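Local coordinates for multicopper oxidase (Arthrobacter sp. FB24, PDB 3GDC), which probably couples the one-electron oxidation of phenolic substrates to the reduction of dioxygen to water, as a two-domain, laccase-like multicopper oxidase, at residues F266-H271 with L278-F283; D12-L17 with P189-D194; D163-V168 with F195-K200. All blocks are in the same frame, centred on the assembly; numbering follows the deposited sequence.

Interaction 1. Residues F266-H271 with L278-F283; sequences FMFHAH and LGWMGF. With CU (copper (II) ion), chain G; CU (copper (II) ion), chain J.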
ATOM      1  N   PHE A 266       1.136  -6.027  25.398  1.00 21.32           N
ATOM      2  CA  PHE A 266       1.360  -6.306  23.984  1.00 20.27           C
ATOM      3  C   PHE A 266       1.642  -5.017  23.231  1.00 20.13           C
ATOM      4  O   PHE A 266       0.796  -4.118  23.179  1.00 19.31           O
ATOM      5  CB  PHE A 266       0.157  -7.047  23.400  1.00 20.29           C
ATOM      6  CG  PHE A 266      -0.063  -8.392  24.026  1.00 19.87           C
ATOM      7  CD1 PHE A 266       0.589  -9.512  23.523  1.00 20.21           C
ATOM      8  CD2 PHE A 266      -0.880  -8.532  25.147  1.00 21.46           C
ATOM      9  CE1 PHE A 266       0.409 -10.768  24.099  1.00 20.31           C
ATOM     10  CE2 PHE A 266      -1.066  -9.790  25.751  1.00 20.86           C
ATOM     11  CZ  PHE A 266      -0.423 -10.911  25.219  1.00 19.72           C
ATOM     12  N   MET A 267       2.848  -4.915  22.684  1.00 19.25           N
ATOM     13  CA  MET A 267       3.253  -3.713  21.955  1.00 20.42           C
ATOM     14  C   MET A 267       2.414  -3.515  20.684  1.00 18.82           C
ATOM     15  O   MET A 267       1.981  -4.478  20.046  1.00 18.44           O
ATOM     16  CB  MET A 267       4.738  -3.778  21.605  1.00 20.16           C
ATOM     17  CG  MET A 267       5.338  -2.458  21.152  1.00 22.07           C
ATOM     18  SD  MET A 267       7.111  -2.631  20.868  1.00 25.10           S
ATOM     19  CE  MET A 267       7.717  -2.463  22.537  1.00 26.89           C
ATOM     20  N   PHE A 268       2.152  -2.257  20.354  1.00 18.40           N
ATOM     21  CA  PHE A 268       1.605  -1.916  19.043  1.00 17.63           C
ATOM     22  C   PHE A 268       2.359  -0.708  18.512  1.00 17.55           C
ATOM     23  O   PHE A 268       2.738   0.190  19.281  1.00 17.00           O
ATOM     24  CB  PHE A 268       0.077  -1.730  19.062  1.00 17.29           C
ATOM     25  CG  PHE A 268      -0.395  -0.479  19.746  1.00 17.09           C
ATOM     26  CD1 PHE A 268      -0.876   0.602  18.997  1.00 16.23           C
ATOM     27  CD2 PHE A 268      -0.399  -0.389  21.134  1.00 17.65           C
ATOM     28  CE1 PHE A 268      -1.315   1.776  19.638  1.00 17.64           C
ATOM     29  CE2 PHE A 268      -0.838   0.761  21.775  1.00 17.57           C
ATOM     30  CZ  PHE A 268      -1.303   1.849  21.023  1.00 16.94           C
ATOM     31  N   HIS A 269       2.622  -0.705  17.205  1.00 17.39           N
ATOM     32  CA  HIS A 269       3.445   0.349  16.612  1.00 17.59           C
ATOM     33  C   HIS A 269       3.401   0.291  15.096  1.00 17.68           C
ATOM     34  O   HIS A 269       2.921  -0.684  14.515  1.00 17.38           O
ATOM     35  CB  HIS A 269       4.906   0.212  17.079  1.00 18.19           C
ATOM     36  CG  HIS A 269       5.497  -1.134  16.808  1.00 20.50           C
ATOM     37  ND1 HIS A 269       6.128  -1.449  15.625  1.00 23.15           N
ATOM     38  CD2 HIS A 269       5.547  -2.253  17.570  1.00 23.18           C
ATOM     39  CE1 HIS A 269       6.545  -2.701  15.673  1.00 24.19           C
ATOM     40  NE2 HIS A 269       6.197  -3.212  16.841  1.00 22.96           N
ATOM     41  N   ALA A 270       3.919   1.326  14.450  1.00 17.50           N
ATOM     42  CA  ALA A 270       4.147   1.260  13.010  1.00 17.65           C
ATOM     43  C   ALA A 270       5.160   0.153  12.732  1.00 18.58           C
ATOM     44  O   ALA A 270       6.137   0.013  13.468  1.00 18.70           O
ATOM     45  CB  ALA A 270       4.687   2.579  12.507  1.00 17.37           C
ATOM     46  N   HIS A 271       4.934  -0.635  11.689  1.00 19.41           N
ATOM     47  CA  HIS A 271       5.952  -1.599  11.283  1.00 21.18           C
ATOM     48  C   HIS A 271       6.993  -0.937  10.367  1.00 21.79           C
ATOM     49  O   HIS A 271       7.840  -1.603   9.773  1.00 22.73           O
ATOM     50  CB  HIS A 271       5.347  -2.867  10.670  1.00 20.64           C
ATOM     51  CG  HIS A 271       6.174  -4.093  10.917  1.00 22.19           C
ATOM     52  ND1 HIS A 271       7.478  -4.202  10.484  1.00 23.92           N
ATOM     53  CD2 HIS A 271       5.899  -5.244  11.575  1.00 23.86           C
ATOM     54  CE1 HIS A 271       7.967  -5.372  10.855  1.00 24.27           C
ATOM     55  NE2 HIS A 271       7.029  -6.025  11.518  1.00 24.28           N
ATOM     56  N   LEU A 278      10.474   7.058  16.701  1.00 18.43           N
ATOM     57  CA  LEU A 278      10.253   8.490  16.849  1.00 18.08           C
ATOM     58  C   LEU A 278       8.840   8.833  17.374  1.00 17.02           C
ATOM     59  O   LEU A 278       8.387   9.963  17.252  1.00 17.70           O
ATOM     60  CB  LEU A 278      10.585   9.229  15.555  1.00 18.10           C
ATOM     61  CG  LEU A 278      12.070   9.235  15.154  1.00 19.84           C
ATOM     62  CD1 LEU A 278      12.265   9.834  13.769  1.00 20.97           C
ATOM     63  CD2 LEU A 278      12.890   9.963  16.203  1.00 20.27           C
ATOM     64  N   GLY A 279       8.173   7.846  17.970  1.00 16.90           N
ATOM     65  CA  GLY A 279       7.006   8.104  18.802  1.00 15.92           C
ATOM     66  C   GLY A 279       5.769   7.274  18.546  1.00 15.56           C
ATOM     67  O   GLY A 279       4.878   7.222  19.393  1.00 15.04           O
ATOM     68  N   TRP A 280       5.702   6.623  17.389  1.00 15.45           N
ATOM     69  CA  TRP A 280       4.536   5.810  17.041  1.00 16.32           C
ATOM     70  C   TRP A 280       4.736   4.375  17.568  1.00 16.90           C
ATOM     71  O   TRP A 280       4.936   3.418  16.822  1.00 16.84           O
ATOM     72  CB  TRP A 280       4.227   5.956  15.532  1.00 16.17           C
ATOM     73  CG  TRP A 280       3.095   5.138  14.901  1.00 16.29           C
ATOM     74  CD1 TRP A 280       2.816   5.083  13.557  1.00 15.57           C
ATOM     75  CD2 TRP A 280       2.147   4.261  15.539  1.00 15.51           C
ATOM     76  NE1 TRP A 280       1.770   4.235  13.322  1.00 17.21           N
ATOM     77  CE2 TRP A 280       1.336   3.714  14.513  1.00 16.10           C
ATOM     78  CE3 TRP A 280       1.899   3.882  16.870  1.00 15.91           C
ATOM     79  CZ2 TRP A 280       0.302   2.813  14.773  1.00 16.97           C
ATOM     80  CZ3 TRP A 280       0.870   2.984  17.128  1.00 16.26           C
ATOM     81  CH2 TRP A 280       0.086   2.454  16.081  1.00 17.37           C
ATOM     82  N   MET A 281       4.707   4.262  18.898  1.00 17.97           N
ATOM     83  CA  MET A 281       4.717   2.976  19.585  1.00 19.62           C
ATOM     84  C   MET A 281       4.027   3.084  20.944  1.00 18.00           C
ATOM     85  O   MET A 281       4.063   4.128  21.589  1.00 18.05           O
ATOM     86  CB  MET A 281       6.148   2.419  19.728  1.00 19.46           C
ATOM     87  CG  MET A 281       7.085   3.223  20.586  1.00 21.83           C
ATOM     88  SD  MET A 281       8.727   2.448  20.815  1.00 26.67           S
ATOM     89  CE  MET A 281       8.302   0.762  21.108  1.00 24.24           C
ATOM     90  N   GLY A 282       3.382   1.998  21.349  1.00 18.11           N
ATOM     91  CA  GLY A 282       2.738   1.914  22.655  1.00 17.83           C
ATOM     92  C   GLY A 282       2.493   0.468  23.049  1.00 17.66           C
ATOM     93  O   GLY A 282       2.988  -0.455  22.393  1.00 17.21           O
ATOM     94  N   PHE A 283       1.737   0.284  24.129  1.00 17.56           N
ATOM     95  CA  PHE A 283       1.320  -1.036  24.584  1.00 18.19           C
ATOM     96  C   PHE A 283      -0.181  -1.092  24.790  1.00 17.76           C
ATOM     97  O   PHE A 283      -0.792  -0.094  25.199  1.00 17.30           O
ATOM     98  CB  PHE A 283       1.931  -1.361  25.947  1.00 18.37           C
ATOM     99  CG  PHE A 283       3.413  -1.526  25.932  1.00 19.97           C
ATOM    100  CD1 PHE A 283       3.991  -2.691  25.430  1.00 21.34           C
ATOM    101  CD2 PHE A 283       4.234  -0.531  26.453  1.00 21.80           C
ATOM    102  CE1 PHE A 283       5.382  -2.854  25.428  1.00 23.03           C
ATOM    103  CE2 PHE A 283       5.619  -0.686  26.460  1.00 23.39           C
ATOM    104  CZ  PHE A 283       6.190  -1.844  25.943  1.00 21.59           C
TER
HETATM  105 CU    CU G 304       7.182  -4.706  17.528  0.50 28.54          CU
HETATM  106 CU    CU J 303       7.384  -7.709  12.794  0.60 23.54          CU
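Phe268 and Trp280 meet because their first torsions send both rings to the same side of an antiparallel strand pair: Phe268 has CG wedged between its backbone N and carbonyl carbon (chi1 72°), whereas Trp280, just ahead of strand 281-287, holds CG trans to its N (chi1 177°), laying the indole along the chain of 268-270. Phe268 CD1 comes to the indole edge, 3.5 Å from Trp280 CZ3. Over one indole face, Ala270 CB sits on the five-membered ring, 3.3 Å from Trp280 CD1, and His269 CA makes a CH-pi contact with the six-membered ring. A methyl as small as that of Ala270 allows this approach. The backbones pair through Phe268 N giving to Gly282 O and Gly282 N to Phe268 O, both at 2.8 Å; Gly282 suits its place because a CB there would press on the Phe268 ring.

The other face of the sheet carries Met267, His269, Met281 and Phe283. The Met267 chain bends at its last torsion, which puts CE 3.6 Å from Met281 CE and against the Phe283 ring. The His269 ring leads away from 278-283 and binds copper through NE2 at 1.9 Å. Its ND1 donates to Ala270 O at 2.6 Å, with that oxygen near the imidazole plane and the donor above the carbonyl plane; this bond helps, with the copper, to fix the ring's rotation. His271 NE2 binds a second copper, together with His93 and His132 of a second subunit; such intersubunit sites are characteristic of trimeric two-domain laccases. Strand 264-269 lies between 281-287 and 218-223; His224, just past the latter, and His134 of the second subunit complete the first copper's ligands, while Phe192 of helix 191-194 packs on Phe268 and Val185 of strand 182-185 on Trp280.

Interaction 2. Residues D12-L17 with P189-D194; sequences DPTAIL and PFHFMD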
ATOM      1  N   ASP A  12      -4.527  15.120  25.664  1.00 19.41           N
ATOM      2  CA  ASP A  12      -4.655  13.847  26.398  1.00 18.91           C
ATOM      3  C   ASP A  12      -5.045  12.731  25.434  1.00 17.27           C
ATOM      4  O   ASP A  12      -6.230  12.514  25.177  1.00 16.42           O
ATOM      5  CB  ASP A  12      -5.675  13.951  27.539  1.00 19.44           C
ATOM      6  CG  ASP A  12      -5.710  12.700  28.433  1.00 21.43           C
ATOM      7  OD1 ASP A  12      -5.127  11.646  28.092  1.00 22.60           O
ATOM      8  OD2 ASP A  12      -6.342  12.775  29.506  1.00 24.71           O
ATOM      9  N   PRO A  13      -4.047  12.024  24.883  1.00 16.71           N
ATOM     10  CA  PRO A  13      -4.321  10.952  23.916  1.00 16.24           C
ATOM     11  C   PRO A  13      -5.217   9.832  24.454  1.00 16.32           C
ATOM     12  O   PRO A  13      -6.000   9.248  23.690  1.00 16.22           O
ATOM     13  CB  PRO A  13      -2.924  10.416  23.584  1.00 16.45           C
ATOM     14  CG  PRO A  13      -2.005  11.612  23.851  1.00 16.07           C
ATOM     15  CD  PRO A  13      -2.598  12.209  25.097  1.00 16.11           C
ATOM     16  N   THR A  14      -5.097   9.529  25.750  1.00 16.30           N
ATOM     17  CA  THR A  14      -5.937   8.498  26.371  1.00 16.87           C
ATOM     18  C   THR A  14      -7.408   8.896  26.335  1.00 16.46           C
ATOM     19  O   THR A  14      -8.267   8.076  26.009  1.00 16.37           O
ATOM     20  CB  THR A  14      -5.488   8.177  27.822  1.00 17.33           C
ATOM     21  OG1 THR A  14      -4.193   7.573  27.776  1.00 19.64           O
ATOM     22  CG2 THR A  14      -6.436   7.192  28.498  1.00 17.60           C
ATOM     23  N   ALA A  15      -7.686  10.154  26.668  1.00 15.99           N
ATOM     24  CA  ALA A  15      -9.046  10.679  26.609  1.00 16.32           C
ATOM     25  C   ALA A  15      -9.564  10.652  25.165  1.00 15.58           C
ATOM     26  O   ALA A  15     -10.692  10.201  24.899  1.00 16.01           O
ATOM     27  CB  ALA A  15      -9.084  12.086  27.167  1.00 16.29           C
ATOM     28  N   ILE A  16      -8.721  11.103  24.241  1.00 15.05           N
ATOM     29  CA  ILE A  16      -9.052  11.130  22.806  1.00 14.77           C
ATOM     30  C   ILE A  16      -9.427   9.738  22.292  1.00 14.82           C
ATOM     31  O   ILE A  16     -10.357   9.579  21.491  1.00 13.85           O
ATOM     32  CB  ILE A  16      -7.883  11.738  21.990  1.00 14.67           C
ATOM     33  CG1 ILE A  16      -7.777  13.235  22.309  1.00 13.81           C
ATOM     34  CG2 ILE A  16      -8.065  11.491  20.473  1.00 13.93           C
ATOM     35  CD1 ILE A  16      -6.671  13.973  21.573  1.00 15.46           C
ATOM     36  N   LEU A  17      -8.704   8.732  22.782  1.00 14.63           N
ATOM     37  CA  LEU A  17      -8.889   7.352  22.379  1.00 15.23           C
ATOM     38  C   LEU A  17     -10.354   6.895  22.448  1.00 15.20           C
ATOM     39  O   LEU A  17     -10.812   6.135  21.591  1.00 15.09           O
ATOM     40  CB  LEU A  17      -8.008   6.454  23.251  1.00 15.47           C
ATOM     41  CG  LEU A  17      -7.858   4.971  22.973  1.00 17.37           C
ATOM     42  CD1 LEU A  17      -7.085   4.756  21.665  1.00 15.33           C
ATOM     43  CD2 LEU A  17      -7.108   4.375  24.157  1.00 16.69           C
ATOM     44  N   PRO A 189       3.843  11.640  21.007  1.00 15.00           N
ATOM     45  CA  PRO A 189       4.843  10.590  20.846  1.00 15.06           C
ATOM     46  C   PRO A 189       5.029   9.785  22.137  1.00 15.25           C
ATOM     47  O   PRO A 189       5.169  10.371  23.222  1.00 15.71           O
ATOM     48  CB  PRO A 189       6.107  11.385  20.531  1.00 15.15           C
ATOM     49  CG  PRO A 189       5.590  12.560  19.783  1.00 15.55           C
ATOM     50  CD  PRO A 189       4.331  12.931  20.483  1.00 15.45           C
ATOM     51  N   PHE A 190       4.983   8.462  22.002  1.00 15.41           N
ATOM     52  CA  PHE A 190       5.224   7.500  23.100  1.00 16.34           C
ATOM     53  C   PHE A 190       4.248   7.527  24.289  1.00 16.01           C
ATOM     54  O   PHE A 190       4.492   6.857  25.303  1.00 16.61           O
ATOM     55  CB  PHE A 190       6.652   7.629  23.658  1.00 16.50           C
ATOM     56  CG  PHE A 190       7.740   7.496  22.629  1.00 17.64           C
ATOM     57  CD1 PHE A 190       7.986   6.276  22.003  1.00 18.30           C
ATOM     58  CD2 PHE A 190       8.563   8.575  22.337  1.00 18.41           C
ATOM     59  CE1 PHE A 190       9.016   6.150  21.064  1.00 19.27           C
ATOM     60  CE2 PHE A 190       9.602   8.456  21.403  1.00 18.44           C
ATOM     61  CZ  PHE A 190       9.829   7.246  20.769  1.00 16.91           C
ATOM     62  N   HIS A 191       3.139   8.258  24.175  1.00 15.86           N
ATOM     63  CA  HIS A 191       2.175   8.321  25.282  1.00 15.75           C
ATOM     64  C   HIS A 191       1.716   6.940  25.759  1.00 15.69           C
ATOM     65  O   HIS A 191       1.630   6.692  26.981  1.00 15.94           O
ATOM     66  CB  HIS A 191       0.970   9.203  24.918  1.00 14.85           C
ATOM     67  CG  HIS A 191      -0.146   9.150  25.916  1.00 16.20           C
ATOM     68  ND1 HIS A 191      -0.174   9.942  27.045  1.00 15.74           N
ATOM     69  CD2 HIS A 191      -1.276   8.403  25.953  1.00 15.32           C
ATOM     70  CE1 HIS A 191      -1.273   9.682  27.733  1.00 17.40           C
ATOM     71  NE2 HIS A 191      -1.961   8.757  27.089  1.00 16.73           N
ATOM     72  N   PHE A 192       1.419   6.044  24.817  1.00 15.11           N
ATOM     73  CA  PHE A 192       0.873   4.728  25.171  1.00 15.90           C
ATOM     74  C   PHE A 192       1.952   3.720  25.607  1.00 15.87           C
ATOM     75  O   PHE A 192       1.648   2.576  25.949  1.00 15.69           O
ATOM     76  CB  PHE A 192      -0.033   4.181  24.055  1.00 15.76           C
ATOM     77  CG  PHE A 192      -1.246   5.041  23.798  1.00 15.16           C
ATOM     78  CD1 PHE A 192      -2.307   5.060  24.714  1.00 14.83           C
ATOM     79  CD2 PHE A 192      -1.312   5.859  22.673  1.00 16.57           C
ATOM     80  CE1 PHE A 192      -3.437   5.864  24.501  1.00 14.86           C
ATOM     81  CE2 PHE A 192      -2.451   6.673  22.438  1.00 17.08           C
ATOM     82  CZ  PHE A 192      -3.511   6.672  23.360  1.00 16.29           C
ATOM     83  N   MET A 193       3.202   4.167  25.614  1.00 16.88           N
ATOM     84  CA  MET A 193       4.276   3.419  26.289  1.00 19.07           C
ATOM     85  C   MET A 193       4.122   3.612  27.790  1.00 19.70           C
ATOM     86  O   MET A 193       4.244   2.656  28.568  1.00 20.25           O
ATOM     87  CB  MET A 193       5.662   3.893  25.854  1.00 19.35           C
ATOM     88  CG  MET A 193       6.011   3.663  24.385  1.00 22.49           C
ATOM     89  SD  MET A 193       6.185   1.918  23.968  1.00 28.33           S
ATOM     90  CE  MET A 193       7.756   1.530  24.773  1.00 28.00           C
ATOM     91  N   ASP A 194       3.846   4.852  28.185  1.00 19.77           N
ATOM     92  CA  ASP A 194       3.728   5.217  29.604  1.00 20.61           C
ATOM     93  C   ASP A 194       2.350   4.953  30.165  1.00 20.18           C
ATOM     94  O   ASP A 194       2.201   4.690  31.370  1.00 20.07           O
ATOM     95  CB  ASP A 194       4.090   6.688  29.803  1.00 21.26           C
ATOM     96  CG  ASP A 194       5.547   6.957  29.537  1.00 24.29           C
ATOM     97  OD1 ASP A 194       6.365   6.032  29.749  1.00 26.18           O
ATOM     98  OD2 ASP A 194       5.882   8.088  29.122  1.00 26.88           O
TER
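Two short helices pack here through a proline-histidine-phenylalanine cluster and one polar bond, joining helix 13-18, near the N-terminus, to helix 191-194, which leads into the edge strand 197-200 of the second cupredoxin-like domain. Pro13 lies over one face of the His191 imidazole, its CD 3.8 Å from the ring centroid and nearly on the ring normal, a CH-pi contact that suits the compact, CH-rich proline ring. At the edge of the same imidazole, in its plane, Thr14 OG1 is hydrogen-bonded to His191 NE2 at 2.6 Å. His191 reaches both partners because its CG is trans to the backbone N (chi1 171°), extending the ring out from its helix.

In the sequence 171 residues lie between the segments, and the contact seats the chain's early helix against the β-sandwich of the second cupredoxin-like domain. That helix begins at Asp12, an N-cap whose OD1 accepts weak bonds from Thr14 N and Ala15 N. A leucine in place of His191 would probably leave Thr14 OG1 without its imidazole partner and replace the flat surface under Pro13 with a branched one.

Phe192 lies beside the histidine, with His191 CD2 over the centre of one face of its ring. Phe192 CZ is 3.8 Å from Pro13 CB, and Leu17 CD2 approaches Phe192 CE1 at 4.0 Å. Both Leu17 and Phe192 also rest on Val197, while Phe195 meets the His191 ring.

Interaction 3. Residues D163-V168 with F195-K200; sequences DEMVMV and FPVKVK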
ATOM      1  N   ASP A 163     -15.442  -2.636  23.646  1.00 21.86           N
ATOM      2  CA  ASP A 163     -14.565  -1.478  23.850  1.00 21.14           C
ATOM      3  C   ASP A 163     -14.257  -0.852  22.492  1.00 20.62           C
ATOM      4  O   ASP A 163     -13.524  -1.429  21.697  1.00 21.44           O
ATOM      5  CB  ASP A 163     -13.264  -1.910  24.556  1.00 21.67           C
ATOM      6  CG  ASP A 163     -12.423  -0.729  25.063  1.00 23.24           C
ATOM      7  OD1 ASP A 163     -12.741   0.450  24.783  1.00 24.43           O
ATOM      8  OD2 ASP A 163     -11.415  -0.991  25.765  1.00 25.41           O
ATOM      9  N   GLU A 164     -14.829   0.314  22.222  1.00 18.74           N
ATOM     10  CA  GLU A 164     -14.626   0.983  20.939  1.00 18.08           C
ATOM     11  C   GLU A 164     -13.709   2.176  21.122  1.00 17.55           C
ATOM     12  O   GLU A 164     -13.816   2.929  22.105  1.00 16.72           O
ATOM     13  CB  GLU A 164     -15.962   1.425  20.343  1.00 19.01           C
ATOM     14  CG  GLU A 164     -15.926   1.766  18.846  1.00 19.83           C
ATOM     15  CD  GLU A 164     -17.310   1.703  18.226  1.00 23.90           C
ATOM     16  OE1 GLU A 164     -18.259   1.367  18.972  1.00 27.39           O
ATOM     17  OE2 GLU A 164     -17.462   1.974  17.013  1.00 20.85           O
ATOM     18  N   MET A 165     -12.791   2.345  20.184  1.00 16.29           N
ATOM     19  CA  MET A 165     -11.795   3.403  20.293  1.00 16.41           C
ATOM     20  C   MET A 165     -11.399   3.968  18.931  1.00 14.85           C
ATOM     21  O   MET A 165     -11.713   3.382  17.883  1.00 14.08           O
ATOM     22  CB  MET A 165     -10.562   2.916  21.065  1.00 16.66           C
ATOM     23  CG  MET A 165     -10.028   1.593  20.613  1.00 18.85           C
ATOM     24  SD  MET A 165      -8.685   0.995  21.674  1.00 20.77           S
ATOM     25  CE  MET A 165      -9.582   0.420  23.090  1.00 22.36           C
ATOM     26  N   VAL A 166     -10.738   5.122  18.971  1.00 13.92           N
ATOM     27  CA  VAL A 166     -10.242   5.801  17.780  1.00 14.53           C
ATOM     28  C   VAL A 166      -8.743   6.073  17.913  1.00 14.64           C
ATOM     29  O   VAL A 166      -8.257   6.505  18.961  1.00 13.77           O
ATOM     30  CB  VAL A 166     -11.048   7.113  17.434  1.00 14.67           C
ATOM     31  CG1 VAL A 166     -11.049   8.119  18.583  1.00 15.76           C
ATOM     32  CG2 VAL A 166     -10.545   7.754  16.140  1.00 15.48           C
ATOM     33  N   MET A 167      -8.026   5.799  16.829  1.00 13.83           N
ATOM     34  CA  MET A 167      -6.585   6.022  16.765  1.00 14.40           C
ATOM     35  C   MET A 167      -6.225   6.789  15.501  1.00 13.61           C
ATOM     36  O   MET A 167      -6.363   6.267  14.379  1.00 13.95           O
ATOM     37  CB  MET A 167      -5.843   4.680  16.792  1.00 13.76           C
ATOM     38  CG  MET A 167      -5.958   3.974  18.129  1.00 15.27           C
ATOM     39  SD  MET A 167      -4.864   2.549  18.200  1.00 16.16           S
ATOM     40  CE  MET A 167      -5.048   2.115  19.945  1.00 15.51           C
ATOM     41  N   VAL A 168      -5.758   8.019  15.683  1.00 13.28           N
ATOM     42  CA  VAL A 168      -5.332   8.849  14.563  1.00 13.55           C
ATOM     43  C   VAL A 168      -3.797   8.900  14.547  1.00 13.65           C
ATOM     44  O   VAL A 168      -3.160   9.338  15.518  1.00 13.97           O
ATOM     45  CB  VAL A 168      -5.920  10.276  14.623  1.00 13.11           C
ATOM     46  CG1 VAL A 168      -5.467  11.087  13.413  1.00 14.88           C
ATOM     47  CG2 VAL A 168      -7.468  10.240  14.721  1.00 13.87           C
ATOM     48  N   PHE A 195       1.344   5.048  29.294  1.00 19.38           N
ATOM     49  CA  PHE A 195      -0.049   4.873  29.662  1.00 19.36           C
ATOM     50  C   PHE A 195      -0.682   3.875  28.710  1.00 18.87           C
ATOM     51  O   PHE A 195      -1.386   4.259  27.782  1.00 17.45           O
ATOM     52  CB  PHE A 195      -0.774   6.227  29.646  1.00 19.97           C
ATOM     53  CG  PHE A 195      -0.200   7.200  30.628  1.00 21.15           C
ATOM     54  CD1 PHE A 195      -0.564   7.132  31.971  1.00 22.60           C
ATOM     55  CD2 PHE A 195       0.754   8.135  30.232  1.00 20.90           C
ATOM     56  CE1 PHE A 195      -0.009   8.001  32.900  1.00 23.59           C
ATOM     57  CE2 PHE A 195       1.314   9.007  31.152  1.00 22.37           C
ATOM     58  CZ  PHE A 195       0.929   8.941  32.489  1.00 21.92           C
ATOM     59  N   PRO A 196      -0.385   2.577  28.913  1.00 18.88           N
ATOM     60  CA  PRO A 196      -0.882   1.574  27.971  1.00 18.51           C
ATOM     61  C   PRO A 196      -2.404   1.591  27.819  1.00 18.64           C
ATOM     62  O   PRO A 196      -3.132   1.972  28.751  1.00 18.87           O
ATOM     63  CB  PRO A 196      -0.428   0.248  28.599  1.00 18.65           C
ATOM     64  CG  PRO A 196       0.767   0.602  29.398  1.00 19.02           C
ATOM     65  CD  PRO A 196       0.426   1.962  29.982  1.00 18.87           C
ATOM     66  N   VAL A 197      -2.873   1.179  26.645  1.00 18.22           N
ATOM     67  CA  VAL A 197      -4.310   1.068  26.381  1.00 17.77           C
ATOM     68  C   VAL A 197      -4.894  -0.110  27.162  1.00 18.49           C
ATOM     69  O   VAL A 197      -4.561  -1.262  26.891  1.00 18.37           O
ATOM     70  CB  VAL A 197      -4.581   0.865  24.878  1.00 17.84           C
ATOM     71  CG1 VAL A 197      -6.084   0.837  24.603  1.00 17.33           C
ATOM     72  CG2 VAL A 197      -3.915   1.962  24.062  1.00 16.57           C
ATOM     73  N   LYS A 198      -5.772   0.175  28.125  1.00 19.05           N
ATOM     74  CA  LYS A 198      -6.346  -0.887  28.963  1.00 20.08           C
ATOM     75  C   LYS A 198      -7.547  -1.563  28.307  1.00 19.64           C
ATOM     76  O   LYS A 198      -8.555  -0.908  28.000  1.00 20.45           O
ATOM     77  CB  LYS A 198      -6.704  -0.350  30.356  1.00 20.16           C
ATOM     78  CG  LYS A 198      -5.506   0.159  31.144  1.00 21.40           C
ATOM     79  CD  LYS A 198      -5.912   0.599  32.569  1.00 22.89           C
ATOM     80  CE  LYS A 198      -4.682   0.971  33.388  1.00 28.28           C
ATOM     81  NZ  LYS A 198      -5.010   1.277  34.826  1.00 30.91           N
ATOM     82  N   VAL A 199      -7.435  -2.873  28.089  1.00 19.39           N
ATOM     83  CA  VAL A 199      -8.518  -3.686  27.513  1.00 19.30           C
ATOM     84  C   VAL A 199      -8.710  -4.970  28.338  1.00 19.45           C
ATOM     85  O   VAL A 199      -7.851  -5.328  29.139  1.00 19.28           O
ATOM     86  CB  VAL A 199      -8.250  -4.058  26.026  1.00 19.18           C
ATOM     87  CG1 VAL A 199      -8.176  -2.801  25.125  1.00 19.41           C
ATOM     88  CG2 VAL A 199      -6.985  -4.922  25.899  1.00 19.79           C
ATOM     89  N   LYS A 200      -9.828  -5.657  28.134  1.00 20.10           N
ATOM     90  CA  LYS A 200     -10.123  -6.877  28.885  1.00 20.63           C
ATOM     91  C   LYS A 200      -9.944  -8.127  28.027  1.00 20.72           C
ATOM     92  O   LYS A 200     -10.369  -8.159  26.879  1.00 20.64           O
ATOM     93  CB  LYS A 200     -11.549  -6.822  29.443  1.00 21.46           C
ATOM     94  CG  LYS A 200     -11.747  -5.774  30.521  1.00 22.94           C
ATOM     95  CD  LYS A 200     -13.221  -5.538  30.804  1.00 28.36           C
ATOM     96  CE  LYS A 200     -13.432  -4.154  31.406  1.00 30.38           C
ATOM     97  NZ  LYS A 200     -14.862  -3.875  31.680  1.00 32.74           N
TER
HETATM   98  O   HOH W   1     -11.835  -4.302  26.722  1.00 31.20           O
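The hydrophobic core between the two sheets of a cupredoxin-like β-sandwich is crossed here, strand 163-172 of one sheet facing edge strand 197-200 of the other. Met165 and Val197 reach toward each other tip to tip, with Met165 CE 3.8 Å from Val197 CG1. Met165 places CG between its backbone N and carbonyl carbon (chi1 48°) and then bends at the sulfur, which also carries CE to 4.1 Å from Val199 CG1. Further along, Met167 stays extended, and its CE comes within 4.3 Å of Val197 CG2.

No hydrogen bond joins the segments directly. Their axes run 9.2 Å apart at the closest, so these strands are partners across the sandwich and do not pair within a sheet; long, flexible methionines span the separation, and compact valines meet them from the edge strand. Leu17 of helix 13-18 packs on Met165, Met167 and Val197, adding to the same apolar layer.

At the end of the contact the chemistry turns polar. Asp163 OD2 lies 3.8 Å from Val199 CG1, while a water accepts from Lys200 N at 2.8 Å and gives a weak bond to Asp163 OD2. The aspartate's main polar partner is Arg18, which forms a salt bridge with OD1 and would probably stabilise the carboxylate's negative charge at this partly exposed margin.

All three contacts are buried at their centres, with partly exposed Asp12 and Thr14 at the margin of interaction 2, and partly exposed Asp163 and exposed Lys198 at that of interaction 3. Interaction 1 pairs neighbouring strands within a sheet and reaches copper ions shared with a second subunit; interaction 3 crosses between sheets mainly by apolar tips, with a water bridge at its margin; interaction 2 sets helix on helix with one polar bond. Strand 197-200 of interaction 3 neighbours strand 281-287 of interaction 1 in one sheet, where Phe283 O probably accepts from Val197 N. Helix 191-194 joins interactions 2 and 1 through a probable Phe283 N to Phe192 O bond, while Leu17 O probably bonds Val166 N.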